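Side-chain contacts in ethanolamine kinase Pv091845 (Plasmodium vivax, PDB 2QG7), which probably phosphorylates ethanolamine as a choline/ethanolamine kinase-family enzyme, the first step of phosphatidylethanolamine synthesis from ethanolamine: residues H367-A372 against C416-W421; H389-Y394 against N404-E409. One frame throughout, in Å; residues are numbered along the deposited sequence.

Contact 1 (H367-A372 against C416-W421)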
ATOM      1  N   HIS D 367       4.550 -18.838  -4.263  1.00 39.49           N
ATOM      2  CA  HIS D 367       5.214 -18.949  -3.000  1.00 39.40           C
ATOM      3  C   HIS D 367       6.313 -17.901  -2.856  1.00 39.68           C
ATOM      4  O   HIS D 367       6.547 -17.348  -1.779  1.00 39.92           O
ATOM      5  CB  HIS D 367       5.797 -20.361  -2.823  1.00 39.93           C
ATOM      6  CG  HIS D 367       6.576 -20.528  -1.547  1.00 38.35           C
ATOM      7  ND1 HIS D 367       6.015 -20.334  -0.305  1.00 37.54           N
ATOM      8  CD2 HIS D 367       7.873 -20.841  -1.324  1.00 38.55           C
ATOM      9  CE1 HIS D 367       6.926 -20.523   0.632  1.00 39.32           C
ATOM     10  NE2 HIS D 367       8.068 -20.823   0.043  1.00 40.97           N
ATOM     11  N   PHE D 368       7.000 -17.633  -3.948  1.00 40.42           N
ATOM     12  CA  PHE D 368       8.057 -16.645  -3.956  1.00 40.44           C
ATOM     13  C   PHE D 368       7.522 -15.206  -3.824  1.00 40.40           C
ATOM     14  O   PHE D 368       8.171 -14.357  -3.216  1.00 40.79           O
ATOM     15  CB  PHE D 368       8.860 -16.785  -5.235  1.00 40.78           C
ATOM     16  CG  PHE D 368       9.791 -17.985  -5.232  1.00 43.09           C
ATOM     17  CD1 PHE D 368      10.164 -18.600  -4.020  1.00 45.03           C
ATOM     18  CD2 PHE D 368      10.330 -18.471  -6.415  1.00 41.65           C
ATOM     19  CE1 PHE D 368      11.028 -19.702  -4.024  1.00 43.78           C
ATOM     20  CE2 PHE D 368      11.228 -19.546  -6.419  1.00 40.97           C
ATOM     21  CZ  PHE D 368      11.568 -20.157  -5.235  1.00 43.18           C
ATOM     22  N   ASN D 369       6.335 -14.951  -4.369  1.00 39.58           N
ATOM     23  CA  ASN D 369       5.669 -13.692  -4.091  1.00 39.81           C
ATOM     24  C   ASN D 369       5.357 -13.476  -2.611  1.00 38.95           C
ATOM     25  O   ASN D 369       5.253 -12.347  -2.182  1.00 39.68           O
ATOM     26  CB  ASN D 369       4.409 -13.489  -4.941  1.00 38.32           C
ATOM     27  CG  ASN D 369       4.713 -12.918  -6.294  1.00 38.03           C
ATOM     28  OD1 ASN D 369       5.654 -12.144  -6.454  1.00 36.45           O
ATOM     29  ND2 ASN D 369       3.896 -13.266  -7.281  1.00 37.73           N
ATOM     30  N   GLU D 370       5.194 -14.552  -1.861  1.00 38.17           N
ATOM     31  CA  GLU D 370       4.733 -14.472  -0.490  1.00 37.88           C
ATOM     32  C   GLU D 370       5.865 -14.194   0.471  1.00 37.22           C
ATOM     33  O   GLU D 370       5.687 -14.183   1.655  1.00 38.97           O
ATOM     34  CB  GLU D 370       3.962 -15.760  -0.118  1.00 38.68           C
ATOM     35  CG  GLU D 370       2.607 -16.006  -0.872  1.00 40.24           C
ATOM     36  CD  GLU D 370       1.534 -14.905  -0.594  1.00 45.75           C
ATOM     37  OE1 GLU D 370       0.588 -14.723  -1.428  1.00 46.16           O
ATOM     38  OE2 GLU D 370       1.582 -14.228   0.484  1.00 48.72           O
ATOM     39  N   TYR D 371       7.051 -13.990  -0.042  1.00 39.32           N
ATOM     40  CA  TYR D 371       8.210 -13.618   0.731  1.00 40.75           C
ATOM     41  C   TYR D 371       8.004 -12.160   1.156  1.00 41.95           C
ATOM     42  O   TYR D 371       8.528 -11.715   2.215  1.00 42.32           O
ATOM     43  CB  TYR D 371       9.460 -13.711  -0.167  1.00 41.74           C
ATOM     44  CG  TYR D 371      10.126 -15.088  -0.272  1.00 45.27           C
ATOM     45  CD1 TYR D 371       9.365 -16.275  -0.357  1.00 46.83           C
ATOM     46  CD2 TYR D 371      11.519 -15.199  -0.339  1.00 47.30           C
ATOM     47  CE1 TYR D 371       9.982 -17.515  -0.466  1.00 47.71           C
ATOM     48  CE2 TYR D 371      12.150 -16.440  -0.458  1.00 49.96           C
ATOM     49  CZ  TYR D 371      11.376 -17.590  -0.521  1.00 51.38           C
ATOM     50  OH  TYR D 371      12.002 -18.831  -0.609  1.00 54.18           O
ATOM     51  N   ALA D 372       7.293 -11.425   0.291  1.00 41.32           N
ATOM     52  CA  ALA D 372       6.869 -10.032   0.521  1.00 41.63           C
ATOM     53  C   ALA D 372       5.844  -9.892   1.648  1.00 41.53           C
ATOM     54  O   ALA D 372       5.735  -8.818   2.240  1.00 40.83           O
ATOM     55  CB  ALA D 372       6.307  -9.438  -0.761  1.00 40.12           C
ATOM     56  N   CYS D 416       1.329 -13.746 -13.046  1.00 45.44           N
ATOM     57  CA  CYS D 416       0.116 -14.572 -13.017  1.00 45.76           C
ATOM     58  C   CYS D 416      -0.481 -14.691 -11.566  1.00 43.57           C
ATOM     59  O   CYS D 416      -1.683 -14.612 -11.330  1.00 43.31           O
ATOM     60  CB  CYS D 416       0.489 -15.956 -13.577  1.00 44.28           C
ATOM     61  SG  CYS D 416      -0.905 -17.025 -13.686  1.00 52.23           S
ATOM     62  N   SER D 417       0.405 -14.907 -10.613  1.00 42.28           N
ATOM     63  CA  SER D 417       0.086 -14.915  -9.209  1.00 41.13           C
ATOM     64  C   SER D 417      -0.431 -13.533  -8.706  1.00 40.73           C
ATOM     65  O   SER D 417      -1.364 -13.480  -7.916  1.00 41.51           O
ATOM     66  CB  SER D 417       1.367 -15.296  -8.463  1.00 40.18           C
ATOM     67  OG  SER D 417       1.211 -15.122  -7.086  1.00 40.56           O
ATOM     68  N   HIS D 418       0.164 -12.429  -9.180  1.00 39.80           N
ATOM     69  CA  HIS D 418      -0.375 -11.081  -8.919  1.00 39.09           C
ATOM     70  C   HIS D 418      -1.806 -10.851  -9.415  1.00 39.08           C
ATOM     71  O   HIS D 418      -2.629 -10.290  -8.708  1.00 39.79           O
ATOM     72  CB  HIS D 418       0.546 -10.009  -9.515  1.00 37.60           C
ATOM     73  CG  HIS D 418       1.876  -9.935  -8.861  1.00 33.94           C
ATOM     74  ND1 HIS D 418       2.027  -9.920  -7.488  1.00 31.93           N
ATOM     75  CD2 HIS D 418       3.124  -9.867  -9.383  1.00 31.22           C
ATOM     76  CE1 HIS D 418       3.314  -9.825  -7.186  1.00 34.54           C
ATOM     77  NE2 HIS D 418       4.002  -9.790  -8.320  1.00 37.48           N
ATOM     78  N   ILE D 419      -2.086 -11.248 -10.646  1.00 39.38           N
ATOM     79  CA  ILE D 419      -3.397 -11.082 -11.203  1.00 39.74           C
ATOM     80  C   ILE D 419      -4.431 -11.927 -10.487  1.00 40.28           C
ATOM     81  O   ILE D 419      -5.523 -11.454 -10.161  1.00 41.74           O
ATOM     82  CB  ILE D 419      -3.387 -11.343 -12.734  1.00 39.87           C
ATOM     83  CG1 ILE D 419      -2.497 -10.286 -13.411  1.00 40.39           C
ATOM     84  CG2 ILE D 419      -4.805 -11.335 -13.288  1.00 38.87           C
ATOM     85  CD1 ILE D 419      -2.144 -10.534 -14.913  1.00 44.41           C
ATOM     86  N   ASN D 420      -4.089 -13.182 -10.239  1.00 40.81           N
ATOM     87  CA  ASN D 420      -4.959 -14.094  -9.504  1.00 40.45           C
ATOM     88  C   ASN D 420      -5.380 -13.533  -8.144  1.00 40.12           C
ATOM     89  O   ASN D 420      -6.565 -13.520  -7.814  1.00 41.45           O
ATOM     90  CB  ASN D 420      -4.276 -15.480  -9.334  1.00 40.62           C
ATOM     91  CG  ASN D 420      -5.193 -16.506  -8.682  1.00 41.23           C
ATOM     92  OD1 ASN D 420      -6.121 -17.015  -9.302  1.00 45.69           O
ATOM     93  ND2 ASN D 420      -4.952 -16.785  -7.410  1.00 41.59           N
ATOM     94  N   TRP D 421      -4.422 -13.111  -7.339  1.00 39.49           N
ATOM     95  CA  TRP D 421      -4.740 -12.653  -6.007  1.00 40.32           C
ATOM     96  C   TRP D 421      -5.243 -11.220  -5.948  1.00 40.93           C
ATOM     97  O   TRP D 421      -5.912 -10.865  -4.988  1.00 42.24           O
ATOM     98  CB  TRP D 421      -3.573 -12.871  -5.045  1.00 39.80           C
ATOM     99  CG  TRP D 421      -3.413 -14.346  -4.727  1.00 41.40           C
ATOM    100  CD1 TRP D 421      -2.427 -15.170  -5.175  1.00 40.80           C
ATOM    101  CD2 TRP D 421      -4.312 -15.174  -3.968  1.00 40.82           C
ATOM    102  NE1 TRP D 421      -2.636 -16.440  -4.708  1.00 42.09           N
ATOM    103  CE2 TRP D 421      -3.785 -16.478  -3.981  1.00 38.82           C
ATOM    104  CE3 TRP D 421      -5.512 -14.936  -3.273  1.00 39.76           C
ATOM    105  CZ2 TRP D 421      -4.399 -17.548  -3.320  1.00 41.53           C
ATOM    106  CZ3 TRP D 421      -6.133 -16.008  -2.612  1.00 41.07           C
ATOM    107  CH2 TRP D 421      -5.582 -17.296  -2.647  1.00 41.88           C
TER
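Asn369 reaches from the C-terminal end of helix 360-369 to the first turns of helix 413-430, where its amide meets Ser417 and His418. Both helices belong to the helical lobe of a choline/ethanolamine kinase, whose fold is related to that of the protein kinases. The whole contact is buried, yet what meets here is polar and mostly flat.

ND2 of the amide serves both neighbours, bonded to Ser417 and lying over the ring of His418, while OD1 is near His418 alone. Asn369 ND2 gives a weak but nearly straight hydrogen bond to Ser417 OG, 3.3 Å long with an angle of 168° at the hydrogen. ND2 has a second acceptor in the backbone oxygen of Tyr414, and Ser417 OG is in turn hydrogen-bonded to OD1 of Asn366. A short polar chain, Tyr414 to Asn369 to Ser417 to Asn366, therefore ties the start of one helix to the last turn of the other. Two acceptors for ND2, one of them weakly bonded, probably help set the rotation of the amide. Ser417 turns OG anti to its backbone N (chi1 171°), which brings OG to ND2 of Asn369.

The His418 ring swings round beneath Asn369. ND2 sits 3.5 Å above the ring plane, displaced toward the rim, and the two planes are tilted 35° apart, so this is an inclined overlap rather than a parallel stack. The ring is held from outside by a hydrogen bond between ND1 and Arg445 NE, and by edge-to-face packing with Trp378 and Phe454. Asn369 OD1 overhangs beyond the CE1-NE2 bond, raised from the ring plane, 3.4 Å from His418 CE1 and equally 3.4 Å from His418 NE2, at an angle too poor for a hydrogen bond.

Contact 2 (H389-Y394 against N404-E409)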
ATOM      1  N   HIS D 389      18.638 -21.920  -4.826  1.00 50.14           N
ATOM      2  CA  HIS D 389      18.708 -22.702  -3.623  1.00 49.64           C
ATOM      3  C   HIS D 389      17.418 -23.478  -3.333  1.00 49.32           C
ATOM      4  O   HIS D 389      17.479 -24.587  -2.858  1.00 50.62           O
ATOM      5  CB  HIS D 389      19.139 -21.839  -2.425  1.00 49.51           C
ATOM      6  CG  HIS D 389      19.444 -22.638  -1.185  1.00 51.33           C
ATOM      7  ND1 HIS D 389      18.538 -22.800  -0.159  1.00 53.24           N
ATOM      8  CD2 HIS D 389      20.539 -23.360  -0.830  1.00 52.90           C
ATOM      9  CE1 HIS D 389      19.068 -23.563   0.786  1.00 52.10           C
ATOM     10  NE2 HIS D 389      20.284 -23.910   0.409  1.00 51.11           N
ATOM     11  N   PHE D 390      16.255 -22.903  -3.616  1.00 48.80           N
ATOM     12  CA  PHE D 390      14.963 -23.562  -3.359  1.00 47.49           C
ATOM     13  C   PHE D 390      14.719 -24.706  -4.341  1.00 47.90           C
ATOM     14  O   PHE D 390      14.267 -25.809  -3.979  1.00 46.94           O
ATOM     15  CB  PHE D 390      13.823 -22.529  -3.478  1.00 45.71           C
ATOM     16  CG  PHE D 390      12.429 -23.078  -3.174  1.00 42.25           C
ATOM     17  CD1 PHE D 390      11.882 -22.977  -1.891  1.00 37.39           C
ATOM     18  CD2 PHE D 390      11.638 -23.640  -4.182  1.00 37.39           C
ATOM     19  CE1 PHE D 390      10.597 -23.433  -1.627  1.00 34.16           C
ATOM     20  CE2 PHE D 390      10.345 -24.120  -3.903  1.00 34.95           C
ATOM     21  CZ  PHE D 390       9.825 -24.017  -2.639  1.00 33.09           C
ATOM     22  N   ILE D 391      14.996 -24.395  -5.599  1.00 48.82           N
ATOM     23  CA  ILE D 391      14.700 -25.278  -6.716  1.00 49.40           C
ATOM     24  C   ILE D 391      15.641 -26.490  -6.709  1.00 49.52           C
ATOM     25  O   ILE D 391      15.252 -27.578  -7.107  1.00 49.90           O
ATOM     26  CB  ILE D 391      14.713 -24.502  -8.046  1.00 48.99           C
ATOM     27  CG1 ILE D 391      13.464 -23.588  -8.085  1.00 50.69           C
ATOM     28  CG2 ILE D 391      14.742 -25.460  -9.245  1.00 49.66           C
ATOM     29  CD1 ILE D 391      13.388 -22.601  -9.212  1.00 47.32           C
ATOM     30  N   MET D 392      16.868 -26.290  -6.245  1.00 50.08           N
ATOM     31  CA  MET D 392      17.795 -27.388  -6.053  1.00 50.48           C
ATOM     32  C   MET D 392      17.195 -28.444  -5.105  1.00 49.46           C
ATOM     33  O   MET D 392      17.218 -29.650  -5.415  1.00 49.38           O
ATOM     34  CB  MET D 392      19.138 -26.876  -5.512  1.00 51.31           C
ATOM     35  CG  MET D 392      20.101 -28.001  -5.065  1.00 54.71           C
ATOM     36  SD  MET D 392      21.418 -27.308  -4.051  1.00 60.86           S
ATOM     37  CE  MET D 392      22.564 -26.845  -5.392  1.00 65.10           C
ATOM     38  N   HIS D 393      16.672 -27.995  -3.962  1.00 47.32           N
ATOM     39  CA  HIS D 393      16.070 -28.909  -2.998  1.00 45.88           C
ATOM     40  C   HIS D 393      14.652 -29.309  -3.371  1.00 44.76           C
ATOM     41  O   HIS D 393      14.090 -30.245  -2.809  1.00 44.03           O
ATOM     42  CB  HIS D 393      16.136 -28.363  -1.580  1.00 46.35           C
ATOM     43  CG  HIS D 393      17.525 -28.164  -1.076  1.00 48.33           C
ATOM     44  ND1 HIS D 393      18.330 -29.216  -0.685  1.00 49.67           N
ATOM     45  CD2 HIS D 393      18.257 -27.038  -0.893  1.00 49.74           C
ATOM     46  CE1 HIS D 393      19.492 -28.740  -0.266  1.00 51.84           C
ATOM     47  NE2 HIS D 393      19.476 -27.422  -0.383  1.00 51.98           N
ATOM     48  N   TYR D 394      14.084 -28.607  -4.342  1.00 44.25           N
ATOM     49  CA  TYR D 394      12.773 -28.980  -4.871  1.00 43.22           C
ATOM     50  C   TYR D 394      12.955 -30.167  -5.801  1.00 43.80           C
ATOM     51  O   TYR D 394      12.276 -31.169  -5.681  1.00 45.05           O
ATOM     52  CB  TYR D 394      12.070 -27.792  -5.585  1.00 41.15           C
ATOM     53  CG  TYR D 394      10.831 -28.169  -6.380  1.00 37.77           C
ATOM     54  CD1 TYR D 394       9.606 -28.402  -5.743  1.00 35.72           C
ATOM     55  CD2 TYR D 394      10.886 -28.322  -7.755  1.00 34.29           C
ATOM     56  CE1 TYR D 394       8.463 -28.747  -6.478  1.00 34.59           C
ATOM     57  CE2 TYR D 394       9.780 -28.729  -8.486  1.00 34.88           C
ATOM     58  CZ  TYR D 394       8.557 -28.912  -7.837  1.00 37.05           C
ATOM     59  OH  TYR D 394       7.426 -29.247  -8.561  1.00 38.47           O
ATOM     60  N   ASN D 404      18.421 -24.327 -13.479  1.00 56.96           N
ATOM     61  CA  ASN D 404      18.245 -23.114 -14.319  1.00 56.06           C
ATOM     62  C   ASN D 404      17.055 -23.169 -15.284  1.00 55.71           C
ATOM     63  O   ASN D 404      16.495 -22.165 -15.690  1.00 55.99           O
ATOM     64  CB  ASN D 404      19.524 -22.795 -15.085  1.00 55.09           C
ATOM     65  CG  ASN D 404      20.575 -22.195 -14.207  1.00 55.92           C
ATOM     66  OD1 ASN D 404      20.327 -21.891 -13.052  1.00 59.82           O
ATOM     67  ND2 ASN D 404      21.761 -22.001 -14.742  1.00 58.58           N
ATOM     68  N   GLN D 405      16.652 -24.362 -15.629  1.00 55.76           N
ATOM     69  CA  GLN D 405      15.625 -24.507 -16.611  1.00 56.47           C
ATOM     70  C   GLN D 405      14.272 -24.335 -15.927  1.00 56.30           C
ATOM     71  O   GLN D 405      13.287 -23.900 -16.569  1.00 56.99           O
ATOM     72  CB  GLN D 405      15.770 -25.898 -17.221  1.00 56.81           C
ATOM     73  CG  GLN D 405      14.990 -26.120 -18.469  1.00 61.17           C
ATOM     74  CD  GLN D 405      15.630 -27.153 -19.386  1.00 66.33           C
ATOM     75  OE1 GLN D 405      16.611 -27.884 -18.987  1.00 67.59           O
ATOM     76  NE2 GLN D 405      15.066 -27.224 -20.639  1.00 68.12           N
ATOM     77  N   LEU D 406      14.203 -24.709 -14.643  1.00 54.51           N
ATOM     78  CA  LEU D 406      12.982 -24.482 -13.884  1.00 53.64           C
ATOM     79  C   LEU D 406      12.916 -23.008 -13.382  1.00 52.96           C
ATOM     80  O   LEU D 406      11.827 -22.439 -13.265  1.00 52.58           O
ATOM     81  CB  LEU D 406      12.803 -25.517 -12.758  1.00 52.99           C
ATOM     82  CG  LEU D 406      11.579 -25.448 -11.821  1.00 51.04           C
ATOM     83  CD1 LEU D 406      10.187 -25.356 -12.536  1.00 52.54           C
ATOM     84  CD2 LEU D 406      11.577 -26.620 -10.873  1.00 51.29           C
ATOM     85  N   ILE D 407      14.084 -22.417 -13.117  1.00 52.39           N
ATOM     86  CA  ILE D 407      14.202 -20.972 -12.909  1.00 53.44           C
ATOM     87  C   ILE D 407      13.513 -20.138 -14.029  1.00 54.34           C
ATOM     88  O   ILE D 407      12.656 -19.305 -13.737  1.00 55.01           O
ATOM     89  CB  ILE D 407      15.671 -20.538 -12.667  1.00 52.24           C
ATOM     90  CG1 ILE D 407      16.181 -21.099 -11.339  1.00 51.67           C
ATOM     91  CG2 ILE D 407      15.778 -19.055 -12.613  1.00 52.31           C
ATOM     92  CD1 ILE D 407      17.632 -20.638 -10.985  1.00 51.07           C
ATOM     93  N   ARG D 408      13.844 -20.418 -15.288  1.00 54.85           N
ATOM     94  CA  ARG D 408      13.211 -19.795 -16.435  1.00 55.89           C
ATOM     95  C   ARG D 408      11.700 -20.006 -16.485  1.00 55.21           C
ATOM     96  O   ARG D 408      10.953 -19.112 -16.915  1.00 55.30           O
ATOM     97  CB  ARG D 408      13.824 -20.361 -17.745  1.00 57.41           C
ATOM     98  CG  ARG D 408      15.258 -19.893 -18.077  1.00 61.42           C
ATOM     99  CD  ARG D 408      15.238 -18.747 -19.090  1.00 68.78           C
ATOM    100  NE  ARG D 408      14.717 -19.174 -20.407  1.00 72.38           N
ATOM    101  CZ  ARG D 408      14.776 -18.426 -21.519  1.00 73.54           C
ATOM    102  NH1 ARG D 408      14.280 -18.898 -22.663  1.00 70.98           N
ATOM    103  NH2 ARG D 408      15.328 -17.200 -21.492  1.00 73.48           N
ATOM    104  N   GLU D 409      11.270 -21.216 -16.115  1.00 54.55           N
ATOM    105  CA  GLU D 409       9.881 -21.655 -16.241  1.00 53.12           C
ATOM    106  C   GLU D 409       8.934 -20.896 -15.313  1.00 52.54           C
ATOM    107  O   GLU D 409       7.758 -20.690 -15.647  1.00 52.47           O
ATOM    108  CB  GLU D 409       9.815 -23.140 -15.927  1.00 53.18           C
ATOM    109  CG  GLU D 409       8.551 -23.844 -16.385  1.00 55.47           C
ATOM    110  CD  GLU D 409       8.539 -25.310 -15.893  1.00 59.94           C
ATOM    111  OE1 GLU D 409       9.398 -26.096 -16.380  1.00 61.44           O
ATOM    112  OE2 GLU D 409       7.667 -25.691 -15.055  1.00 62.42           O
TER
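Ile391 lies over Leu406 and Ile407, using a different branch on each. Its CG2 methyl packs against Leu406 CD2 at 3.7 Å, while the longer arm carries CD1 to within 3.8 Å of Ile407 CG1. The first torsion makes this split possible: with CG1 anti to the carbonyl carbon and the arm extended beyond it (chi2 172°), CD1 reaches along toward Ile407 and the methyl branch is left beside Leu406. Ile391 meets both residues at a slant.

Leu406 has a second neighbour, Tyr394, about one helical turn on from Ile391. Its CD2 methyl approaches the Tyr394 ring obliquely, 3.6 Å from Tyr394 CD2 and 3.7 Å from Tyr394 CE2, the two side chains running at about a right angle to each other. One methyl thus touches both Ile391 and the tyrosine, in directions roughly perpendicular. The polar end of Tyr394 is taken up by His210, hydrogen-bonded to OH, and the ring also makes a cation-pi contact with Lys207. Arg360 of helix 360-369 touches both Leu406 and Tyr394.

No hydrogen bond passes between the two segments; apolar packing alone joins them. Their axes approach to 9.7 Å and cross at 115°, so these segments run crosswise, and the touching patch is short, centred on Ile391 and Leu406. Helices 384-395 and 400-410 are thus two consecutive helices joined by a short connection and packed crosswise, part of the helical C-terminal lobe of the choline/ethanolamine kinase fold.

How the contacts relate
Both contacts are buried in the same helical lobe, but contact 1 lies about 13 Å from the centre of the chain and contact 2 about 24 Å (centres to centre). Contact 2 is nested inside the loop closed by contact 1: it joins two helices adjacent in sequence, whereas contact 1 brings together helices 360-369 and 413-430, the flanking pair. Their chemistry also differs, with an amide, a hydroxyl and an imidazole at the site nearer the chain's centre and aliphatic groups with a tyrosine ring farther out. The two sites, about 17 Å apart between centres, meet where Phe390 packs edge-to-face with Phe368 and touches the His367 ring.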